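Local coordinates for A223 penton protein C-terminal domain-containing protein (Sulfolobus turreted icosahedral virus, PDB 4IL7) that is a structural protein of the virion, probably part of the penton at the capsid vertices, represented by its C-terminal domain with a partial jelly-roll fold, at residues Thr108-Gln113 with Thr124-Thr129; Ile101-Thr106 with Ser151-Tyr156; Pro94-Leu99 with Pro135-Thr140; Tyr77-Gly82 with Gln89-Pro94. The protein carries 1 engineered substitution. One frame throughout, in Å; residues are numbered along the deposited sequence. Where two conformers were deposited one is given.

How the contacts relate
From the N terminus, contact 4 closes first, folding 89-94 back over 77-82 and bringing the first strands of the two sheets face to face. It is complete where contact 3 begins, and the two share P94. Contacts 3 and 2 then cross: 94-99 and 101-106 lie on one strand, 97-104, whose start pairs with 135-140 and whose end pairs with 151-156, so strands 130-136 and 150-158 flank it. Contact 1, the open end of hairpin 110-118/121-128, falls within the span of both and belongs to the second sheet; I111 and T129 touch I103 and N105 of contact 2. In the first sheet, backbone N of I155 and of I153 (contact 2) probably donates to O of Y80 and of G82 (contact 4).

Contact 1: Thr108-Gln113 with Thr124-Thr129; sequences TGNIGQ and TFNLQT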
loop_
_atom_site.group_PDB
_atom_site.type_symbol
_atom_site.label_atom_id
_atom_site.label_comp_id
_atom_site.label_asym_id
_atom_site.label_seq_id
_atom_site.Cartn_x
_atom_site.Cartn_y
_atom_site.Cartn_z
ATOM N N THR A 108 17.571 -0.431 -0.722
ATOM C CA THR A 108 16.828 -0.350 -1.971
ATOM C C THR A 108 16.391 -1.769 -2.359
ATOM O O THR A 108 17.006 -2.700 -1.954
ATOM C CB THR A 108 17.755 0.261 -3.074
ATOM O OG1 THR A 108 17.911 1.687 -2.859
ATOM C CG2 THR A 108 17.259 0.004 -4.460
ATOM N N GLY A 109 15.356 -1.888 -3.168
ATOM C CA GLY A 109 14.998 -3.192 -3.759
ATOM C C GLY A 109 13.717 -3.793 -3.199
ATOM O O GLY A 109 12.896 -3.083 -2.638
ATOM N N ASN A 110 13.547 -5.089 -3.393
ATOM C CA ASN A 110 12.336 -5.733 -2.928
ATOM C C ASN A 110 12.252 -5.599 -1.426
ATOM O O ASN A 110 13.223 -5.795 -0.693
ATOM C CB ASN A 110 12.300 -7.194 -3.351
ATOM C CG ASN A 110 12.083 -7.339 -4.849
ATOM O OD1 ASN A 110 11.363 -6.614 -5.490
ATOM N ND2 ASN A 110 12.834 -8.261 -5.445
ATOM N N ILE A 111 11.029 -5.367 -0.926
ATOM C CA ILE A 111 10.825 -5.099 0.510
ATOM C C ILE A 111 9.597 -5.812 1.135
ATOM O O ILE A 111 9.467 -5.775 2.347
ATOM C CB ILE A 111 10.783 -3.567 0.739
ATOM C CG1 ILE A 111 10.962 -3.123 2.195
ATOM C CG2 ILE A 111 9.562 -2.904 0.152
ATOM C CD1 ILE A 111 12.099 -3.730 2.943
ATOM N N GLY A 112 8.722 -6.396 0.342
ATOM C CA GLY A 112 7.588 -7.116 0.895
ATOM C C GLY A 112 6.452 -7.264 -0.065
ATOM O O GLY A 112 6.653 -7.367 -1.262
ATOM N N GLN A 113 5.254 -7.278 0.538
ATOM C CA GLN A 113 4.011 -7.666 -0.118
ATOM C C GLN A 113 2.877 -6.831 0.412
ATOM O O GLN A 113 2.880 -6.508 1.584
ATOM C CB GLN A 113 3.665 -9.135 0.109
ATOM C CG GLN A 113 4.583 -10.126 -0.553
ATOM C CD GLN A 113 3.911 -11.495 -0.616
ATOM O OE1 GLN A 113 2.936 -11.799 0.182
ATOM N NE2 GLN A 113 4.275 -12.232 -1.636
ATOM N N THR A 124 -2.461 -9.940 -4.747
ATOM C CA THR A 124 -1.210 -9.843 -3.999
ATOM C C THR A 124 -0.137 -9.221 -4.875
ATOM O O THR A 124 0.067 -9.675 -6.004
ATOM C CB THR A 124 -0.756 -11.166 -3.445
ATOM O OG1 THR A 124 -1.820 -11.718 -2.626
ATOM C CG2 THR A 124 0.489 -11.092 -2.641
ATOM N N PHE A 125 0.526 -8.197 -4.352
ATOM C CA PHE A 125 1.546 -7.450 -5.117
ATOM C C PHE A 125 2.873 -7.426 -4.362
ATOM O O PHE A 125 2.945 -7.178 -3.174
ATOM C CB PHE A 125 1.107 -5.998 -5.329
ATOM C CG PHE A 125 -0.150 -5.876 -6.099
ATOM C CD1 PHE A 125 -1.386 -5.844 -5.450
ATOM C CD2 PHE A 125 -0.147 -5.806 -7.484
ATOM C CE1 PHE A 125 -2.553 -5.734 -6.139
ATOM C CE2 PHE A 125 -1.354 -5.677 -8.199
ATOM C CZ PHE A 125 -2.526 -5.654 -7.484
ATOM N N ASN A 126 3.935 -7.586 -5.122
ATOM C CA ASN A 126 5.299 -7.290 -4.673
ATOM C C ASN A 126 5.455 -5.771 -4.447
ATOM O O ASN A 126 4.982 -4.971 -5.178
ATOM C CB ASN A 126 6.279 -7.718 -5.761
ATOM C CG ASN A 126 7.668 -7.665 -5.260
ATOM O OD1 ASN A 126 8.055 -8.455 -4.449
ATOM N ND2 ASN A 126 8.413 -6.735 -5.797
ATOM N N LEU A 127 6.152 -5.509 -3.338
ATOM C CA LEU A 127 6.579 -4.122 -3.025
ATOM C C LEU A 127 8.099 -4.039 -3.095
ATOM O O LEU A 127 8.802 -4.912 -2.686
ATOM C CB LEU A 127 6.164 -3.708 -1.635
ATOM C CG LEU A 127 4.659 -3.624 -1.407
ATOM C CD1 LEU A 127 4.381 -3.373 0.068
ATOM C CD2 LEU A 127 4.037 -2.571 -2.256
ATOM N N GLN A 128 8.518 -2.882 -3.634
ATOM C CA GLN A 128 9.924 -2.461 -3.630
ATOM C C GLN A 128 9.981 -1.165 -2.790
ATOM O O GLN A 128 9.028 -0.452 -2.609
ATOM C CB GLN A 128 10.471 -2.271 -5.068
ATOM C CG GLN A 128 10.330 -3.524 -5.892
ATOM C CD GLN A 128 10.991 -3.464 -7.211
ATOM O OE1 GLN A 128 10.866 -2.488 -7.919
ATOM N NE2 GLN A 128 11.683 -4.535 -7.574
ATOM N N THR A 129 11.227 -0.805 -2.449
ATOM C CA THR A 129 11.431 0.503 -1.883
ATOM C C THR A 129 11.104 1.565 -2.905
ATOM O O THR A 129 11.225 1.346 -4.127
ATOM C CB THR A 129 12.847 0.692 -1.359
ATOM O OG1 THR A 129 13.796 0.585 -2.427
ATOM C CG2 THR A 129 13.151 -0.276 -0.283
HETATM O O HOH W 1 13.338 -0.183 -5.445
HETATM O O HOH W 2 9.337 -8.433 -1.978
HETATM O O HOH W 3 6.730 -10.424 -2.697
#
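T129 and G109 exchange two hydrogen bonds at the end of the pairing: G109 N donates to T129 OG1 (3.0 Å), and T129 N donates to G109 O (2.8 Å). A chi1 of 62° sets OG1 of T129 between its own backbone N and carbonyl carbon, within reach of the glycine amide. L127 takes over next. Its carbonyl O accepts from I111 N at 2.9 Å and, weakly, from G112 N at 3.4 Å, while L127 N donates to G112 O at 2.8 Å. The side chain of L127 lays CD1 along the backbone of Q113 and also packs on M145 and L147. On the other face, beside N126, Q113 extends so that OE1 lies 3.8 Å from T124 CG2. N110 OD1 is gripped twice, by N126 ND2 and Q128 NE2, both 3.0 Å away; the two donors approach from opposite faces of its carbonyl plane, well out of that plane, which fixes the rotation of the amide. The backbone angles of G112 would jam a CB against the preceding carbonyl. The register slips by one residue between N110 and G112, and I111 and G112 both stand opposite L127: a classic beta bulge in the antiparallel hairpin of strands 110-118 and 121-128.

Contact 2: Ile101-Thr106 with Ser151-Tyr156; sequences ISITNT and SAILIY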
loop_
_atom_site.group_PDB
_atom_site.type_symbol
_atom_site.label_atom_id
_atom_site.label_comp_id
_atom_site.label_asym_id
_atom_site.label_seq_id
_atom_site.Cartn_x
_atom_site.Cartn_y
_atom_site.Cartn_z
ATOM N N ILE A 101 2.020 3.362 -2.675
ATOM C CA ILE A 101 2.645 2.853 -1.475
ATOM C C ILE A 101 4.084 3.237 -1.576
ATOM O O ILE A 101 4.818 2.757 -2.460
ATOM C CB ILE A 101 2.497 1.334 -1.315
ATOM C CG1 ILE A 101 1.003 0.884 -1.391
ATOM C CG2 ILE A 101 3.108 0.917 0.019
ATOM C CD1 ILE A 101 0.733 0.221 -2.676
ATOM N N SER A 102 4.507 4.158 -0.725
ATOM C CA SER A 102 5.918 4.616 -0.698
ATOM C C SER A 102 6.599 4.010 0.505
ATOM O O SER A 102 6.261 4.332 1.641
ATOM C CB SER A 102 5.963 6.139 -0.629
ATOM O OG SER A 102 7.291 6.598 -0.593
ATOM N N ILE A 103 7.549 3.116 0.294
ATOM C CA ILE A 103 8.253 2.428 1.378
ATOM C C ILE A 103 9.662 2.934 1.388
ATOM O O ILE A 103 10.376 2.833 0.364
ATOM C CB ILE A 103 8.233 0.908 1.137
ATOM C CG1 ILE A 103 6.828 0.337 0.959
ATOM C CG2 ILE A 103 8.961 0.230 2.295
ATOM C CD1 ILE A 103 5.935 0.482 2.193
ATOM N N THR A 104 10.092 3.570 2.477
ATOM C CA THR A 104 11.423 4.158 2.540
ATOM C C THR A 104 12.177 3.576 3.666
ATOM O O THR A 104 11.660 3.289 4.733
ATOM C CB THR A 104 11.359 5.685 2.543
ATOM O OG1 THR A 104 10.629 6.154 3.602
ATOM C CG2 THR A 104 10.732 6.149 1.225
ATOM N N ASN A 105 13.428 3.308 3.415
ATOM C CA ASN A 105 14.303 2.763 4.454
ATOM C C ASN A 105 15.728 2.992 3.961
ATOM O O ASN A 105 15.910 3.710 2.989
ATOM C CB ASN A 105 14.010 1.318 4.760
ATOM C CG ASN A 105 14.164 0.446 3.561
ATOM O OD1 ASN A 105 15.004 0.666 2.718
ATOM N ND2 ASN A 105 13.302 -0.531 3.455
ATOM N N THR A 106 16.745 2.456 4.616
ATOM C CA THR A 106 18.127 2.756 4.298
ATOM C C THR A 106 18.682 1.888 3.200
ATOM O O THR A 106 19.876 2.015 2.891
ATOM C CB THR A 106 19.036 2.620 5.533
ATOM O OG1 THR A 106 18.982 1.269 6.011
ATOM C CG2 THR A 106 18.585 3.608 6.644
ATOM N N SER A 151 10.567 -0.177 8.013
ATOM C CA SER A 151 10.516 0.918 7.061
ATOM C C SER A 151 9.557 1.990 7.455
ATOM O O SER A 151 8.623 1.760 8.224
ATOM C CB SER A 151 10.102 0.388 5.699
ATOM O OG SER A 151 10.938 -0.690 5.256
ATOM N N ALA A 152 9.673 3.143 6.834
ATOM C CA ALA A 152 8.620 4.149 6.847
ATOM C C ALA A 152 7.609 3.775 5.774
ATOM O O ALA A 152 8.026 3.453 4.637
ATOM C CB ALA A 152 9.213 5.533 6.609
ATOM N N ILE A 153 6.340 3.880 6.077
ATOM C CA ILE A 153 5.273 3.450 5.202
ATOM C C ILE A 153 4.338 4.605 4.970
ATOM O O ILE A 153 3.715 5.113 5.915
ATOM C CB ILE A 153 4.522 2.280 5.859
ATOM C CG1 ILE A 153 5.415 1.093 6.179
ATOM C CG2 ILE A 153 3.321 1.857 5.013
ATOM C CD1 ILE A 153 4.835 0.137 7.222
ATOM N N LEU A 154 4.153 5.009 3.709
ATOM C CA LEU A 154 3.227 6.072 3.328
ATOM C C LEU A 154 2.282 5.506 2.270
ATOM O O LEU A 154 2.768 4.942 1.288
ATOM C CB LEU A 154 3.989 7.247 2.784
ATOM C CG LEU A 154 3.148 8.398 2.199
ATOM C CD1 LEU A 154 2.376 9.076 3.300
ATOM C CD2 LEU A 154 4.029 9.342 1.410
ATOM N N ILE A 155 0.985 5.599 2.518
ATOM C CA ILE A 155 0.007 5.089 1.571
ATOM C C ILE A 155 -0.968 6.230 1.279
ATOM O O ILE A 155 -1.533 6.833 2.188
ATOM C CB ILE A 155 -0.787 3.898 2.144
ATOM C CG1 ILE A 155 0.175 2.790 2.577
ATOM C CG2 ILE A 155 -1.771 3.403 1.099
ATOM C CD1 ILE A 155 -0.483 1.580 3.203
ATOM N N TYR A 156 -1.145 6.548 0.004
ATOM C CA TYR A 156 -2.095 7.565 -0.388
ATOM C C TYR A 156 -2.627 7.192 -1.772
ATOM O O TYR A 156 -2.143 6.281 -2.401
ATOM C CB TYR A 156 -1.415 8.969 -0.465
ATOM C CG TYR A 156 -0.272 9.164 -1.412
ATOM C CD1 TYR A 156 1.013 8.859 -1.066
ATOM C CD2 TYR A 156 -0.487 9.710 -2.680
ATOM C CE1 TYR A 156 2.064 9.055 -1.937
ATOM C CE2 TYR A 156 0.573 9.947 -3.539
ATOM C CZ TYR A 156 1.850 9.652 -3.188
ATOM O OH TYR A 156 2.901 9.871 -4.055
#
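The two central strands of an antiparallel four-stranded sheet meet here, with S102 paired to L154 and T104 to A152 as hydrogen-bonded pairs. S102 N donates to L154 O at 2.8 Å and L154 N answers to S102 O at 3.0 Å; T104 and A152 repeat the exchange, A152 N lying 2.9 Å from T104 O. The strand directions differ by 168°, close to ideal antiparallel. I101, I103, I153 and I155 share the buried face. I103 and I153 lie side by side and point the same way, CD1 of I103 being 4.1 Å from CG1 of I153. With chi1 at -55°, the CG2 branch of I103 is anti to its backbone N and rests 3.6 Å from S151 CB. Beyond the last backbone pair, N105 ND2 donates to S151 OG at 3.0 Å with an N-H...O angle of 164°, OG lying near the amide plane. S151 OG is bonded more strongly to S149 O, and the other end of the amide, N105 OD1, accepts from S107 N. The isoleucine face packs on I114, M145 and L147 of the facing sheet. Strand order 76-83, 150-158, 97-104, 130-136 matches the BIDG sheet of a jelly roll, with this contact as its I-D pair.

Contact 3: Pro94-Leu99 with Pro135-Thr140; sequences PANGYL and PVIAGT
Strands 97-104 and 130-136 run antiparallel here, the D-G edge of the jelly-roll sheet, and are joined around the hydrogen-bonded pair of G97 and V136. G97 N donates to V136 O at 3.0 Å and V136 N to G97 O at 2.9 Å, both nearly straight. G97 has backbone angles at which a CB would jam against the carbonyl O of N96, so glycine suits the place. Past V136 the chain leaves the sheet in a type II turn from I137 to T140, with G139 at its third position. The side chain of N96 reaches that turn: its CG stands anti to its carbonyl carbon (chi1 -63°), and OD1 accepts from A138 N at 2.8 Å with an N-H...O angle of 173°, the donor lying in the plane of the amide carbonyl. V136 has the largest area buried by the contact. Its CG1 meets L99 CB at 3.9 Å, while CG2 lies 3.6 Å from G97 O. On the other face, Y98 CE1 touches P135 CG at 3.9 Å, and the same ring takes a cation-pi contact from K133. G139 N donates to I93 O and I93 N to T140 O, tying the turn to the loop that leads into strand 97-104. Within the turn, I137 O accepts from both T140 N and T140 OG1, the hydroxyl oxygen being 2.7 Å from I137 O, and both donors approach from the same face of the carbonyl.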
loop_
_atom_site.group_PDB
_atom_site.type_symbol
_atom_site.label_atom_id
_atom_site.label_comp_id
_atom_site.label_asym_id
_atom_site.label_seq_id
_atom_site.Cartn_x
_atom_site.Cartn_y
_atom_site.Cartn_z
ATOM N N PRO A 94 -10.877 5.232 -1.162
ATOM C CA PRO A 94 -12.154 5.966 -1.290
ATOM C C PRO A 94 -12.640 6.237 -2.708
ATOM O O PRO A 94 -13.819 6.583 -2.885
ATOM C CB PRO A 94 -11.839 7.290 -0.597
ATOM C CG PRO A 94 -10.401 7.519 -0.891
ATOM C CD PRO A 94 -9.773 6.138 -0.787
ATOM N N ALA A 95 -11.763 6.133 -3.694
ATOM C CA ALA A 95 -12.108 6.521 -5.052
ATOM C C ALA A 95 -11.382 5.688 -6.073
ATOM O O ALA A 95 -10.499 4.912 -5.743
ATOM C CB ALA A 95 -11.796 7.997 -5.265
ATOM N N ASN A 96 -11.793 5.819 -7.323
ATOM C CA ASN A 96 -11.014 5.318 -8.432
ATOM C C ASN A 96 -9.749 6.145 -8.581
ATOM O O ASN A 96 -9.779 7.382 -8.468
ATOM C CB ASN A 96 -11.793 5.362 -9.758
ATOM C CG ASN A 96 -13.034 4.475 -9.790
ATOM O OD1 ASN A 96 -13.346 3.688 -8.901
ATOM N ND2 ASN A 96 -13.762 4.625 -10.879
ATOM N N GLY A 97 -8.630 5.476 -8.849
ATOM C CA GLY A 97 -7.367 6.184 -9.083
ATOM C C GLY A 97 -6.190 5.242 -8.953
ATOM O O GLY A 97 -6.309 4.059 -9.229
ATOM N N TYR A 98 -5.046 5.784 -8.535
ATOM C CA TYR A 98 -3.830 5.022 -8.333
ATOM C C TYR A 98 -3.472 5.024 -6.853
ATOM O O TYR A 98 -3.234 6.073 -6.239
ATOM C CB TYR A 98 -2.675 5.583 -9.147
ATOM C CG TYR A 98 -2.940 5.507 -10.603
ATOM C CD1 TYR A 98 -2.670 4.346 -11.301
ATOM C CD2 TYR A 98 -3.537 6.566 -11.258
ATOM C CE1 TYR A 98 -2.957 4.252 -12.652
ATOM C CE2 TYR A 98 -3.836 6.494 -12.594
ATOM C CZ TYR A 98 -3.552 5.329 -13.298
ATOM O OH TYR A 98 -3.832 5.247 -14.641
ATOM N N LEU A 99 -3.411 3.834 -6.294
ATOM C CA LEU A 99 -2.880 3.627 -4.961
ATOM C C LEU A 99 -1.366 3.709 -5.012
ATOM O O LEU A 99 -0.676 3.014 -5.794
ATOM C CB LEU A 99 -3.268 2.279 -4.436
ATOM C CG LEU A 99 -2.855 1.971 -2.998
ATOM C CD1 LEU A 99 -3.569 2.869 -2.013
ATOM C CD2 LEU A 99 -3.128 0.513 -2.663
ATOM N N PRO A 135 -3.253 0.669 -9.942
ATOM C CA PRO A 135 -4.610 1.108 -10.252
ATOM C C PRO A 135 -5.637 0.422 -9.386
ATOM O O PRO A 135 -5.578 -0.788 -9.223
ATOM C CB PRO A 135 -4.781 0.692 -11.726
ATOM C CG PRO A 135 -3.414 0.448 -12.220
ATOM C CD PRO A 135 -2.600 0.002 -11.070
ATOM N N VAL A 136 -6.564 1.176 -8.837
ATOM C CA VAL A 136 -7.571 0.676 -7.970
ATOM C C VAL A 136 -8.950 1.350 -8.222
ATOM O O VAL A 136 -9.048 2.505 -8.684
ATOM C CB VAL A 136 -7.197 0.859 -6.477
ATOM C CG1 VAL A 136 -5.997 -0.004 -6.127
ATOM C CG2 VAL A 136 -6.946 2.307 -6.112
ATOM N N ILE A 137 -10.008 0.620 -7.906
ATOM C CA ILE A 137 -11.336 1.194 -7.961
ATOM C C ILE A 137 -11.824 1.457 -6.525
ATOM O O ILE A 137 -11.343 0.902 -5.513
ATOM C CB ILE A 137 -12.324 0.375 -8.811
ATOM C CG1 ILE A 137 -12.794 -0.793 -8.008
ATOM C CG2 ILE A 137 -11.623 -0.145 -10.070
ATOM C CD1 ILE A 137 -13.819 -1.608 -8.760
ATOM N N ALA A 138 -12.740 2.387 -6.443
ATOM C CA ALA A 138 -13.358 2.779 -5.186
ATOM C C ALA A 138 -13.855 1.615 -4.358
ATOM O O ALA A 138 -14.505 0.693 -4.886
ATOM C CB ALA A 138 -14.490 3.735 -5.468
ATOM N N GLY A 139 -13.535 1.612 -3.081
ATOM C CA GLY A 139 -13.966 0.594 -2.142
ATOM C C GLY A 139 -13.015 -0.588 -2.024
ATOM O O GLY A 139 -13.217 -1.462 -1.185
ATOM N N THR A 140 -11.927 -0.594 -2.825
ATOM C CA THR A 140 -10.879 -1.608 -2.660
ATOM C C THR A 140 -10.358 -1.554 -1.230
ATOM O O THR A 140 -10.198 -0.452 -0.667
ATOM C CB THR A 140 -9.745 -1.363 -3.681
ATOM O OG1 THR A 140 -10.285 -1.506 -4.996
ATOM C CG2 THR A 140 -8.608 -2.363 -3.520
#

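Contact 4: Tyr77-Gly82 with Gln89-Pro94; sequences YLIYSG and QTYTIP
Y77 and Y80 both carry CG anti to their backbone N (chi1 -176° and 179°), which throws their rings across to P94 and Y91. P94 CG sits over the centre of the Y77 ring, 3.9 Å from the centroid and almost on the ring normal, a CH-pi contact. The rings of Y80 and Y91 meet obliquely, with centroids 5.3 Å apart and planes inclined at 37°; CB of Y80 lies over one face of the Y91 ring, offset toward its rim, and Y91 OH comes to 3.2 Å from Y80 CD1. Between these two aromatic contacts sits I79, which has the most area buried of the six residues involved. It splits its branches, CG2 touching Y91 CB at 3.6 Å and CD1 reaching I93 CG1 at 4.2 Å. Successive residues of a strand normally point to opposite faces, yet I79 and Y80 both turn toward 89-94, because they both stand opposite I155 in a classic beta bulge. No hydrogen bond crosses the contact, and the closest matched CA atoms, those of I79 and Y91, are 7.2 Å apart, too far for paired strands. The contact is therefore made by side chains between layers, as where strands B and C face each other across a jelly-roll sandwich.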
loop_
_atom_site.group_PDB
_atom_site.type_symbol
_atom_site.label_atom_id
_atom_site.label_comp_id
_atom_site.label_asym_id
_atom_site.label_seq_id
_atom_site.Cartn_x
_atom_site.Cartn_y
_atom_site.Cartn_z
ATOM N N TYR A 77 -4.968 11.738 -1.742
ATOM C CA TYR A 77 -5.765 11.477 -0.532
ATOM C C TYR A 77 -4.913 10.562 0.350
ATOM O O TYR A 77 -4.542 9.454 -0.061
ATOM C CB TYR A 77 -7.073 10.752 -0.874
ATOM C CG TYR A 77 -8.051 10.506 0.315
ATOM C CD1 TYR A 77 -9.182 11.322 0.491
ATOM C CD2 TYR A 77 -7.877 9.430 1.244
ATOM C CE1 TYR A 77 -10.078 11.105 1.541
ATOM C CE2 TYR A 77 -8.779 9.223 2.302
ATOM C CZ TYR A 77 -9.877 10.066 2.440
ATOM O OH TYR A 77 -10.787 9.892 3.478
ATOM N N LEU A 78 -4.609 11.046 1.547
ATOM C CA LEU A 78 -3.805 10.290 2.510
ATOM C C LEU A 78 -4.633 9.155 3.062
ATOM O O LEU A 78 -5.755 9.331 3.587
ATOM C CB LEU A 78 -3.342 11.208 3.631
ATOM C CG LEU A 78 -2.535 10.552 4.774
ATOM C CD1 LEU A 78 -1.247 9.972 4.228
ATOM C CD2 LEU A 78 -2.260 11.545 5.837
ATOM N N ILE A 79 -4.034 7.941 3.086
ATOM C CA ILE A 79 -4.670 6.771 3.666
ATOM C C ILE A 79 -3.976 6.330 4.960
ATOM O O ILE A 79 -4.645 6.005 5.950
ATOM C CB ILE A 79 -4.751 5.620 2.638
ATOM C CG1 ILE A 79 -5.666 6.031 1.459
ATOM C CG2 ILE A 79 -5.189 4.303 3.265
ATOM C CD1 ILE A 79 -5.564 5.109 0.255
ATOM N N TYR A 80 -2.644 6.268 4.953
ATOM C CA TYR A 80 -1.905 5.797 6.144
ATOM C C TYR A 80 -0.478 6.340 6.126
ATOM O O TYR A 80 0.164 6.419 5.076
ATOM C CB TYR A 80 -1.831 4.271 6.198
ATOM C CG TYR A 80 -1.060 3.726 7.389
ATOM C CD1 TYR A 80 -1.541 3.869 8.642
ATOM C CD2 TYR A 80 0.189 3.182 7.218
ATOM C CE1 TYR A 80 -0.836 3.371 9.712
ATOM C CE2 TYR A 80 0.915 2.685 8.317
ATOM C CZ TYR A 80 0.388 2.773 9.560
ATOM O OH TYR A 80 1.060 2.311 10.710
ATOM N N SER A 81 0.021 6.739 7.265
ATOM C CA SER A 81 1.442 7.023 7.430
ATOM C C SER A 81 1.900 6.366 8.692
ATOM O O SER A 81 1.325 6.612 9.769
ATOM C CB SER A 81 1.618 8.553 7.548
ATOM O OG SER A 81 2.954 8.929 7.817
ATOM N N GLY A 82 2.966 5.600 8.679
ATOM C CA GLY A 82 3.455 4.943 9.850
ATOM C C GLY A 82 4.791 4.260 9.631
ATOM O O GLY A 82 5.503 4.572 8.671
ATOM N N GLN A 89 -4.295 -1.794 10.926
ATOM C CA GLN A 89 -5.702 -2.020 10.593
ATOM C C GLN A 89 -5.827 -2.250 9.078
ATOM O O GLN A 89 -4.827 -2.218 8.368
ATOM C CB GLN A 89 -6.631 -0.882 11.091
ATOM C CG GLN A 89 -6.602 0.371 10.254
ATOM C CD GLN A 89 -7.697 1.394 10.568
ATOM O OE1 GLN A 89 -7.718 1.960 11.656
ATOM N NE2 GLN A 89 -8.597 1.662 9.584
ATOM N N THR A 90 -7.029 -2.536 8.613
ATOM C CA THR A 90 -7.376 -2.486 7.207
ATOM C C THR A 90 -7.832 -1.076 6.818
ATOM O O THR A 90 -8.259 -0.282 7.663
ATOM C CB THR A 90 -8.479 -3.487 6.851
ATOM O OG1 THR A 90 -9.659 -3.182 7.547
ATOM C CG2 THR A 90 -8.018 -4.870 7.178
ATOM N N TYR A 91 -7.694 -0.753 5.530
ATOM C CA TYR A 91 -8.027 0.591 5.026
ATOM C C TYR A 91 -8.893 0.440 3.809
ATOM O O TYR A 91 -8.725 -0.508 3.047
ATOM C CB TYR A 91 -6.759 1.408 4.664
ATOM C CG TYR A 91 -5.865 1.510 5.851
ATOM C CD1 TYR A 91 -6.085 2.427 6.828
ATOM C CD2 TYR A 91 -4.842 0.612 6.017
ATOM C CE1 TYR A 91 -5.296 2.474 7.984
ATOM C CE2 TYR A 91 -4.063 0.620 7.130
ATOM C CZ TYR A 91 -4.329 1.486 8.136
ATOM O OH TYR A 91 -3.545 1.465 9.226
ATOM N N THR A 92 -9.760 1.417 3.589
ATOM C CA THR A 92 -10.622 1.466 2.427
ATOM C C THR A 92 -10.152 2.536 1.481
ATOM O O THR A 92 -9.943 3.687 1.875
ATOM C CB THR A 92 -12.080 1.748 2.848
ATOM O OG1 THR A 92 -12.526 0.667 3.659
ATOM C CG2 THR A 92 -12.999 1.855 1.609
ATOM N N ILE A 93 -9.976 2.187 0.232
ATOM C CA ILE A 93 -9.593 3.148 -0.769
ATOM C C ILE A 93 -10.870 3.890 -1.225
ATOM O O ILE A 93 -11.836 3.254 -1.616
ATOM C CB ILE A 93 -8.888 2.405 -1.915
ATOM C CG1 ILE A 93 -7.550 1.845 -1.380
ATOM C CG2 ILE A 93 -8.685 3.317 -3.098
ATOM C CD1 ILE A 93 -6.893 0.820 -2.264
ATOM N N PRO A 94 -10.877 5.232 -1.162
ATOM C CA PRO A 94 -12.154 5.966 -1.290
ATOM C C PRO A 94 -12.640 6.237 -2.708
ATOM O O PRO A 94 -13.819 6.583 -2.885
ATOM C CB PRO A 94 -11.839 7.290 -0.597
ATOM C CG PRO A 94 -10.401 7.519 -0.891
ATOM C CD PRO A 94 -9.773 6.138 -0.787
#